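Local coordinates for archaeal Sm-like protein AF-Sm2 (Archaeoglobus fulgidus, PDB 1LJO) that assembles into a hexameric ring of Sm-fold subunits and probably binds RNA, although its precise cellular role is not established, at residues L42-A47 against I62-N67. Residues are numbered along the deposited sequence; the frame is centred on the assembly and turned at random.
Sequences LYLTNA and IVLRGN
Leu42, Tyr43 and Leu44 pair with Leu64, Val63 and Ile62 as two short antiparallel strands in the strongly bent β-sheet of the Sm fold, a contact buried on both faces. Leu42–Leu64 and Leu44–Ile62 are hydrogen-bonded pairs, each closed by two backbone bonds; the shortest runs from Leu64 N to Leu42 O at 2.7 Å. Between them the non-hydrogen-bonded pair Tyr43–Val63 brings the CA atoms to 4.5 Å, and Val63 CA adds a CH···O contact to Leu42 O (3.2 Å). The leucines and Ile62 share one face, where Leu64 CD1 meets Leu44 CD1 at 4.0 Å and also reaches Leu42 CD1; Val20 of strand 17-22 touches both Leu42 and Leu64. The CG1 branch of Ile62 is flanked by both backbone neighbours of CA (chi1 58°); it passes Leu44 CB to set CD1 3.8 Å from Ala47 CB, beyond the corner at Thr45 and Asn46. On the other face the Tyr43 ring turns its CD1 edge to Ile62 O (3.4 Å), with that oxygen in the ring plane, while CD1 also touches Val63 CG2. Met9 of a neighbouring subunit packs on Tyr43 and Val63. Val63 and Leu64 also pair with a strand of that subunit, carrying the sheet across the ring interface. Four backbone bonds thus set the register, and the leucines with Ile62 and Ala47 pack into the barrel's apolar core, while the Tyr43–Val63 face meets the neighbouring subunit.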
# COMPACT_ATOMS: atom_id res chain seq x y z
N LEU A 42 -14.61 -5.43 -3.08
CA LEU A 42 -15.52 -6.56 -3.22
C LEU A 42 -16.58 -6.60 -2.13
O LEU A 42 -16.31 -6.32 -0.96
CB LEU A 42 -14.73 -7.88 -3.17
CG LEU A 42 -13.49 -8.03 -4.06
CD1 LEU A 42 -12.77 -9.32 -3.70
CD2 LEU A 42 -13.89 -8.03 -5.53
N TYR A 43 -17.80 -6.96 -2.53
CA TYR A 43 -18.89 -7.10 -1.58
C TYR A 43 -19.34 -8.55 -1.65
O TYR A 43 -19.88 -9.01 -2.66
CB TYR A 43 -20.05 -6.16 -1.93
CG TYR A 43 -21.32 -6.42 -1.13
CD1 TYR A 43 -21.26 -6.84 0.20
CD2 TYR A 43 -22.58 -6.25 -1.70
CE1 TYR A 43 -22.42 -7.08 0.93
CE2 TYR A 43 -23.74 -6.48 -0.98
CZ TYR A 43 -23.66 -6.90 0.34
OH TYR A 43 -24.80 -7.17 1.05
N LEU A 44 -19.09 -9.28 -0.57
CA LEU A 44 -19.45 -10.69 -0.47
C LEU A 44 -20.60 -10.87 0.51
O LEU A 44 -20.71 -10.13 1.48
CB LEU A 44 -18.26 -11.52 0.02
CG LEU A 44 -16.95 -11.47 -0.77
CD1 LEU A 44 -15.95 -12.45 -0.15
CD2 LEU A 44 -17.21 -11.84 -2.21
N THR A 45 -21.44 -11.86 0.25
CA THR A 45 -22.55 -12.17 1.14
C THR A 45 -22.38 -13.64 1.50
O THR A 45 -21.71 -14.39 0.78
CB THR A 45 -23.91 -11.97 0.46
OG1 THR A 45 -23.98 -12.75 -0.74
CG2 THR A 45 -24.13 -10.48 0.13
N ASN A 46 -22.98 -14.05 2.62
CA ASN A 46 -22.89 -15.44 3.07
C ASN A 46 -21.42 -15.86 3.18
O ASN A 46 -21.08 -17.02 2.97
CB ASN A 46 -23.63 -16.33 2.07
CG ASN A 46 -25.02 -15.80 1.74
OD1 ASN A 46 -25.92 -15.84 2.56
ND2 ASN A 46 -25.18 -15.27 0.53
N ALA A 47 -20.57 -14.90 3.53
CA ALA A 47 -19.14 -15.14 3.63
C ALA A 47 -18.67 -15.86 4.88
O ALA A 47 -19.32 -15.85 5.92
CB ALA A 47 -18.39 -13.83 3.50
N ILE A 62 -19.83 -8.85 4.04
CA ILE A 62 -18.58 -8.12 4.27
C ILE A 62 -18.13 -7.39 3.02
O ILE A 62 -18.44 -7.80 1.91
CB ILE A 62 -17.41 -9.06 4.69
CG1 ILE A 62 -17.19 -10.12 3.61
CG2 ILE A 62 -17.70 -9.70 6.04
CD1 ILE A 62 -15.96 -10.98 3.85
N VAL A 63 -17.40 -6.30 3.22
CA VAL A 63 -16.88 -5.52 2.11
C VAL A 63 -15.35 -5.55 2.22
O VAL A 63 -14.79 -5.21 3.26
CB VAL A 63 -17.36 -4.05 2.18
CG1 VAL A 63 -16.60 -3.20 1.17
CG2 VAL A 63 -18.86 -3.99 1.92
N LEU A 64 -14.70 -5.98 1.14
CA LEU A 64 -13.24 -6.06 1.12
C LEU A 64 -12.65 -4.89 0.34
O LEU A 64 -13.11 -4.57 -0.76
CB LEU A 64 -12.80 -7.39 0.49
CG LEU A 64 -13.39 -8.65 1.15
CD1 LEU A 64 -12.88 -9.91 0.45
CD2 LEU A 64 -13.01 -8.68 2.62
N ARG A 65 -11.64 -4.23 0.91
CA ARG A 65 -11.01 -3.09 0.26
C ARG A 65 -10.11 -3.57 -0.88
O ARG A 65 -9.21 -4.37 -0.67
CB ARG A 65 -10.17 -2.31 1.28
CG ARG A 65 -9.56 -1.04 0.74
CD ARG A 65 -10.64 -0.01 0.41
NE ARG A 65 -10.07 1.26 -0.01
CZ ARG A 65 -9.70 1.55 -1.26
NH1 ARG A 65 -9.86 0.64 -2.22
NH2 ARG A 65 -9.19 2.74 -1.54
N GLY A 66 -10.38 -3.07 -2.08
CA GLY A 66 -9.63 -3.46 -3.26
C GLY A 66 -8.11 -3.41 -3.22
O GLY A 66 -7.45 -4.35 -3.67
N ASN A 67 -7.52 -2.35 -2.69
CA ASN A 67 -6.06 -2.30 -2.70
C ASN A 67 -5.43 -3.28 -1.72
O ASN A 67 -4.22 -3.42 -1.70
CB ASN A 67 -5.54 -0.89 -2.44
CG ASN A 67 -5.92 -0.36 -1.09
OD1 ASN A 67 -7.07 -0.02 -0.85
ND2 ASN A 67 -4.94 -0.30 -0.19